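Local coordinates for phosphate-specific transport system accessory protein PhoU homolog (PDB 2I0M) that probably helps regulate phosphate uptake, and is a largely helical homodimer that binds zinc ions, at residues I167-M170 / K171-E174; D152-I155 / D156-Y159; L119-M122 / G123-S126. One frame throughout, in Å; residues are numbered along the deposited sequence.

Interaction 1: I167-M170 / K171-E174; sequences IGLM and KDQE
The carbonyl of G168 faces the backbone amides of K171 and D172, and both bonds are weak. K171 N stands 3.3 Å from G168 O, with its hydrogen pointing well off the line. D172 N is farther away, 3.5 Å from G168 O, but its hydrogen aims almost straight at the oxygen (168°). One carbonyl thus loosely holds the start of the turn that follows.

This is the C-terminal end of helix 152-168. L169 is the first residue to depart from helical backbone angles, and the chain then runs into the loop before helix 177-209. Here I167 packs on I167 of the second subunit, and K171 on K171 of the second subunit.

Among the side chains, L169 and Q173 run alongside each other in one direction. The methyl CD2 of L169 meets the amide oxygen OE1 of Q173 at 3.4 Å. At M170 the first torsion (chi1 80°) brings CG close to the next amide, 3.1 Å from K171 N. A CA-H...O contact joins E174 CA to M170 O at 3.4 Å.

Other approaches bring acceptors together. D172 OD1 is modelled 2.8 Å from G168 O, and its exact placement is doubtful. L169 O likewise comes within 3.0 Å of Q173 O.

Interaction 2: D152-I155 / D156-Y159; sequences DEQI and DQYY. With ZN (zinc ion), chain B.
D152 and D156 stand one helical turn apart and reach the same zinc ion. Their spacing fits the E(D)xxxD motif of the PhoU family, in which two acidic residues four positions apart on one helix bind metal. D156 makes the short bond, OD2 to zinc at 2.2 Å. D152 adds a long one, from OD2 to zinc at 2.7 Å. The two carboxylate planes are turned 67° from each other. D152 OD2 and D156 OD1 are 3.9 Å apart, and the zinc probably offsets the repulsion between these like charges. E191 and D195 of helix 177-209 complete the site.

The first torsions bring the two groups together. D152 carries CG opposite its backbone N (chi1 -165°). D156 instead has CG beside its backbone N (chi1 -76°). The helix sets their spacing, here with the bond from D156 N to D152 O, 2.9 Å long and nearly straight.

Farther out, the side chains of E153 and Q157 cross on an exposed face, E153 OE2 3.8 Å from Q157 OE1, while Q157 N bonds to E153 O. I155 and Y159 are buried. I155 packs on A194 of helix 177-209 and on M129 of helix 117-136. The hydroxyl of Y159 is hydrogen-bonded to that of Y159 in the second subunit, so this turn also reaches the dimer interface. Y158 lays its ring beside the preceding turn. I155 CA lies at the ring edge, and Y158 CD2 comes to 3.3 Å from Q154 O.

Interaction 3: L119-M122 / G123-S126; sequences LHQM and GKLS
M122 and S126 make the tight side of this helical turn. M122 O accepts two bonds, one from the backbone N of S126 at 3.1 Å and one from its hydroxyl OG at 3.0 Å. The two donors reach the oxygen from opposite faces of the carbonyl plane. S126 can do this because OG is held beside its own backbone N (chi1 -69°) and so turns back toward the preceding turn. Its buried hydroxyl is thereby satisfied within the helix. G123 is buried next to them, and its N bonds to L119 O at 2.9 Å. M122 carries CG opposite its backbone N and bends at the sulfur. It packs on I187 and L190 of helix 177-209 and on Y158 of helix 152-168. L119 is also buried, and touches Y183 and L34.

The other side is looser and more polar. K124 is its exposed residue, with an extended chain. It runs back past the carbonyl of H120, with CG 3.1 Å from H120 O, while K124 N bonds to the same oxygen at 2.8 Å. Its tip crosses the amide of Q121. There NZ lies 3.4 Å from Q121 NE2, but both are donors and do not bond. The imidazole of H120 points away from segment 123-126, though its ND1 stays 4.6 Å from K124 NZ, not in contact. That ND1 makes a weak hydrogen bond to E117. Q121 and H120 are only partly exposed, and still touch Y158 and A35.

One face is thus largely apolar and buried, the other polar and partly open. This is the amphipathic pattern of a helix in the up-down-up three-helix bundle of the PhoU fold, antiparallel to helix 152-168 and running the same way as 177-209.

Overall arrangement
Along the chain, interaction 3 comes first, then interaction 2, then interaction 1. All three lie within the same PhoU domain and on the same side of the chain's centre. Interactions 2 and 3 have centres about 10 Å apart and touch directly. I155 CD1 meets S126 OG at 3.4 Å, and Q154 packs on L125, joining helix 152-168 to helix 117-136 near a zinc site. Interaction 1 sits at the far end of helix 152-168 and touches neither. Its centre is about 22 Å from that of interaction 2 and about 24 Å from that of interaction 3. One helix therefore runs from a metal site to a surface loop, meeting the second subunit at Y159 and I167, and again at K171 just after the helix.

Interaction 1: I167-M170 / K171-E174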
loop_
_atom_site.group_PDB
_atom_site.type_symbol
_atom_site.label_atom_id
_atom_site.label_comp_id
_atom_site.label_asym_id
_atom_site.label_seq_id
_atom_site.Cartn_x
_atom_site.Cartn_y
_atom_site.Cartn_z
ATOM N N ILE A 167 -8.174 13.166 17.797
ATOM C CA ILE A 167 -8.724 12.328 18.864
ATOM C C ILE A 167 -8.591 13.035 20.210
ATOM O O ILE A 167 -9.403 12.824 21.109
ATOM C CB ILE A 167 -8.084 10.919 18.951
ATOM C CG1 ILE A 167 -6.635 11.011 19.419
ATOM C CG2 ILE A 167 -8.191 10.174 17.621
ATOM C CD1 ILE A 167 -6.307 10.083 20.571
ATOM N N GLY A 168 -7.558 13.869 20.333
ATOM C CA GLY A 168 -7.375 14.727 21.497
ATOM C C GLY A 168 -8.578 15.628 21.699
ATOM O O GLY A 168 -8.941 15.938 22.834
ATOM N N LEU A 169 -9.204 16.021 20.587
ATOM C CA LEU A 169 -10.420 16.830 20.589
ATOM C C LEU A 169 -11.672 16.093 21.091
ATOM O O LEU A 169 -12.781 16.347 20.611
ATOM C CB LEU A 169 -10.665 17.443 19.200
ATOM C CG LEU A 169 -10.423 18.946 19.023
ATOM C CD1 LEU A 169 -10.063 19.298 17.593
ATOM C CD2 LEU A 169 -11.645 19.743 19.475
ATOM N N MET A 170 -11.488 15.191 22.060
ATOM C CA MET A 170 -12.610 14.586 22.788
ATOM C C MET A 170 -12.479 14.769 24.307
ATOM O O MET A 170 -13.465 15.070 24.990
ATOM C CB MET A 170 -12.810 13.106 22.416
ATOM C CG MET A 170 -11.870 12.114 23.106
ATOM S SD MET A 170 -12.217 10.375 22.727
ATOM C CE MET A 170 -13.634 10.055 23.789
ATOM N N LYS A 171 -11.260 14.593 24.822
ATOM C CA LYS A 171 -11.005 14.675 26.259
ATOM C C LYS A 171 -10.844 16.118 26.728
ATOM O O LYS A 171 -11.125 16.428 27.891
ATOM C CB LYS A 171 -9.777 13.850 26.652
ATOM C CG LYS A 171 -9.879 13.219 28.055
ATOM C CD LYS A 171 -8.534 12.653 28.546
ATOM C CE LYS A 171 -7.910 11.550 27.545
ATOM N NZ LYS A 171 -8.983 10.372 27.601
ATOM N N ASP A 172 -10.386 16.995 25.833
ATOM C CA ASP A 172 -10.275 18.415 26.166
ATOM C C ASP A 172 -11.659 19.088 26.127
ATOM O O ASP A 172 -11.993 19.890 27.007
ATOM C CB ASP A 172 -9.222 19.122 25.295
ATOM C CG ASP A 172 -9.730 19.478 23.915
ATOM O OD1 ASP A 172 -9.479 18.700 22.972
ATOM O OD2 ASP A 172 -10.367 20.544 23.766
ATOM N N GLN A 173 -12.443 18.745 25.102
ATOM C CA GLN A 173 -13.898 18.989 25.067
ATOM C C GLN A 173 -14.549 18.116 23.980
ATOM O O GLN A 173 -13.973 17.916 22.910
ATOM C CB GLN A 173 -14.262 20.486 24.956
ATOM C CG GLN A 173 -13.614 21.248 23.809
ATOM C CD GLN A 173 -14.489 21.297 22.573
ATOM O OE1 GLN A 173 -14.218 20.617 21.582
ATOM N NE2 GLN A 173 -15.553 22.097 22.629
ATOM N N GLU A 174 -15.754 17.622 24.266
ATOM C CA GLU A 174 -16.306 16.432 23.599
ATOM C C GLU A 174 -16.794 16.539 22.137
ATOM O O GLU A 174 -16.036 16.222 21.220
ATOM C CB GLU A 174 -17.385 15.778 24.479
ATOM C CG GLU A 174 -17.670 14.311 24.140
ATOM C CD GLU A 174 -18.854 13.746 24.908
ATOM O OE1 GLU A 174 -18.753 12.597 25.392
ATOM O OE2 GLU A 174 -19.884 14.445 25.028
#

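Interaction 2: D152-I155 / D156-Y159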
loop_
_atom_site.group_PDB
_atom_site.type_symbol
_atom_site.label_atom_id
_atom_site.label_comp_id
_atom_site.label_asym_id
_atom_site.label_seq_id
_atom_site.Cartn_x
_atom_site.Cartn_y
_atom_site.Cartn_z
ATOM N N ASP A 152 8.295 12.030 2.487
ATOM C CA ASP A 152 7.277 11.243 3.186
ATOM C C ASP A 152 7.437 11.274 4.707
ATOM O O ASP A 152 6.438 11.191 5.422
ATOM C CB ASP A 152 7.257 9.799 2.678
ATOM C CG ASP A 152 6.007 9.043 3.100
ATOM O OD1 ASP A 152 4.882 9.513 2.847
ATOM O OD2 ASP A 152 6.162 7.959 3.689
ATOM N N GLU A 153 8.677 11.389 5.197
ATOM C CA GLU A 153 8.932 11.649 6.623
ATOM C C GLU A 153 8.037 12.780 7.131
ATOM O O GLU A 153 7.378 12.634 8.153
ATOM C CB GLU A 153 10.418 11.979 6.899
ATOM C CG GLU A 153 10.871 11.690 8.356
ATOM C CD GLU A 153 12.265 12.255 8.726
ATOM O OE1 GLU A 153 13.038 12.675 7.831
ATOM O OE2 GLU A 153 12.599 12.278 9.934
ATOM N N GLN A 154 7.991 13.890 6.393
ATOM C CA GLN A 154 7.162 15.042 6.768
ATOM C C GLN A 154 5.655 14.747 6.784
ATOM O O GLN A 154 4.937 15.211 7.681
ATOM C CB GLN A 154 7.454 16.251 5.874
ATOM C CG GLN A 154 8.721 16.993 6.236
ATOM C CD GLN A 154 9.911 16.576 5.387
ATOM O OE1 GLN A 154 10.773 15.807 5.837
ATOM N NE2 GLN A 154 9.972 17.090 4.148
ATOM N N ILE A 155 5.185 13.995 5.790
ATOM C CA ILE A 155 3.784 13.587 5.734
ATOM C C ILE A 155 3.386 12.704 6.920
ATOM O O ILE A 155 2.297 12.875 7.483
ATOM C CB ILE A 155 3.404 13.020 4.349
ATOM C CG1 ILE A 155 2.986 14.201 3.456
ATOM C CG2 ILE A 155 2.245 12.037 4.430
ATOM C CD1 ILE A 155 3.233 13.992 2.053
ATOM N N ASP A 156 4.288 11.803 7.314
ATOM C CA ASP A 156 4.127 11.013 8.525
ATOM C C ASP A 156 3.997 11.895 9.770
ATOM O O ASP A 156 3.154 11.639 10.628
ATOM C CB ASP A 156 5.286 10.021 8.674
ATOM C CG ASP A 156 5.156 8.822 7.738
ATOM O OD1 ASP A 156 6.130 8.032 7.629
ATOM O OD2 ASP A 156 4.080 8.667 7.110
ATOM N N GLN A 157 4.832 12.930 9.855
ATOM C CA GLN A 157 4.784 13.904 10.948
ATOM C C GLN A 157 3.458 14.661 10.966
ATOM O O GLN A 157 2.852 14.829 12.015
ATOM C CB GLN A 157 5.959 14.873 10.853
ATOM C CG GLN A 157 7.293 14.221 11.168
ATOM C CD GLN A 157 8.508 15.070 10.784
ATOM O OE1 GLN A 157 9.631 14.565 10.753
ATOM N NE2 GLN A 157 8.291 16.353 10.499
ATOM N N TYR A 158 3.003 15.091 9.803
ATOM C CA TYR A 158 1.654 15.629 9.675
ATOM C C TYR A 158 0.627 14.600 10.126
ATOM O O TYR A 158 -0.306 14.934 10.844
ATOM C CB TYR A 158 1.343 16.060 8.236
ATOM C CG TYR A 158 1.999 17.345 7.780
ATOM C CD1 TYR A 158 1.855 18.528 8.501
ATOM C CD2 TYR A 158 2.731 17.383 6.595
ATOM C CE1 TYR A 158 2.447 19.714 8.068
ATOM C CE2 TYR A 158 3.325 18.566 6.143
ATOM C CZ TYR A 158 3.182 19.726 6.887
ATOM O OH TYR A 158 3.775 20.885 6.442
ATOM N N TYR A 159 0.806 13.352 9.705
ATOM C CA TYR A 159 -0.130 12.288 10.051
ATOM C C TYR A 159 -0.311 12.118 11.569
ATOM O O TYR A 159 -1.439 12.065 12.051
ATOM C CB TYR A 159 0.254 10.952 9.384
ATOM C CG TYR A 159 -0.681 9.833 9.738
ATOM C CD1 TYR A 159 -1.990 9.830 9.273
ATOM C CD2 TYR A 159 -0.270 8.789 10.548
ATOM C CE1 TYR A 159 -2.878 8.826 9.614
ATOM C CE2 TYR A 159 -1.151 7.756 10.888
ATOM C CZ TYR A 159 -2.459 7.790 10.408
ATOM O OH TYR A 159 -3.348 6.783 10.723
HETATM ZN ZN ZN B . 3.914 7.569 5.200
#

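Interaction 3: L119-M122 / G123-S126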
loop_
_atom_site.group_PDB
_atom_site.type_symbol
_atom_site.label_atom_id
_atom_site.label_comp_id
_atom_site.label_asym_id
_atom_site.label_seq_id
_atom_site.Cartn_x
_atom_site.Cartn_y
_atom_site.Cartn_z
ATOM N N LEU A 119 -3.804 20.423 7.628
ATOM C CA LEU A 119 -4.343 19.490 6.653
ATOM C C LEU A 119 -4.100 19.932 5.201
ATOM O O LEU A 119 -3.779 19.103 4.335
ATOM C CB LEU A 119 -5.838 19.309 6.912
ATOM C CG LEU A 119 -6.372 17.943 6.490
ATOM C CD1 LEU A 119 -7.415 17.440 7.486
ATOM C CD2 LEU A 119 -6.919 18.012 5.069
ATOM N N HIS A 120 -4.277 21.234 4.952
ATOM C CA HIS A 120 -3.970 21.877 3.671
ATOM C C HIS A 120 -2.492 21.682 3.348
ATOM O O HIS A 120 -2.127 21.466 2.200
ATOM C CB HIS A 120 -4.294 23.400 3.719
ATOM C CG HIS A 120 -5.762 23.729 3.716
ATOM N ND1 HIS A 120 -6.236 25.020 3.579
ATOM C CD2 HIS A 120 -6.858 22.939 3.805
ATOM C CE1 HIS A 120 -7.556 25.012 3.609
ATOM N NE2 HIS A 120 -7.959 23.761 3.745
ATOM N N GLN A 121 -1.645 21.773 4.371
ATOM C CA GLN A 121 -0.202 21.635 4.197
ATOM C C GLN A 121 0.197 20.206 3.876
ATOM O O GLN A 121 0.994 19.981 2.970
ATOM C CB GLN A 121 0.558 22.143 5.417
ATOM C CG GLN A 121 0.422 23.646 5.653
ATOM C CD GLN A 121 0.845 24.471 4.458
ATOM O OE1 GLN A 121 1.856 24.176 3.814
ATOM N NE2 GLN A 121 0.079 25.518 4.151
ATOM N N MET A 122 -0.367 19.248 4.613
ATOM C CA MET A 122 -0.164 17.832 4.338
ATOM C C MET A 122 -0.619 17.543 2.915
ATOM O O MET A 122 0.032 16.782 2.183
ATOM C CB MET A 122 -0.948 16.981 5.347
ATOM C CG MET A 122 -0.819 15.456 5.187
ATOM S SD MET A 122 -1.689 14.495 6.457
ATOM C CE MET A 122 -3.322 15.106 6.286
ATOM N N GLY A 123 -1.730 18.169 2.524
ATOM C CA GLY A 123 -2.276 18.010 1.179
ATOM C C GLY A 123 -1.378 18.568 0.093
ATOM O O GLY A 123 -1.131 17.899 -0.911
ATOM N N LYS A 124 -0.893 19.793 0.300
ATOM C CA LYS A 124 0.020 20.488 -0.618
ATOM C C LYS A 124 1.336 19.704 -0.828
ATOM O O LYS A 124 1.847 19.640 -1.948
ATOM C CB LYS A 124 0.305 21.932 -0.120
ATOM C CG LYS A 124 -0.886 22.953 -0.241
ATOM C CD LYS A 124 -0.684 24.327 0.543
ATOM C CE LYS A 124 -2.008 25.189 0.600
ATOM N NZ LYS A 124 -2.241 26.274 1.739
ATOM N N LEU A 125 1.879 19.112 0.237
ATOM C CA LEU A 125 3.126 18.334 0.132
ATOM C C LEU A 125 2.897 17.003 -0.597
ATOM O O LEU A 125 3.732 16.562 -1.388
ATOM C CB LEU A 125 3.797 18.133 1.504
ATOM C CG LEU A 125 5.101 17.296 1.601
ATOM C CD1 LEU A 125 6.313 17.901 0.862
ATOM C CD2 LEU A 125 5.477 17.023 3.045
ATOM N N SER A 126 1.741 16.390 -0.359
ATOM C CA SER A 126 1.315 15.206 -1.101
ATOM C C SER A 126 1.252 15.483 -2.610
ATOM O O SER A 126 1.834 14.752 -3.414
ATOM C CB SER A 126 -0.042 14.716 -0.578
ATOM O OG SER A 126 0.093 14.181 0.733
#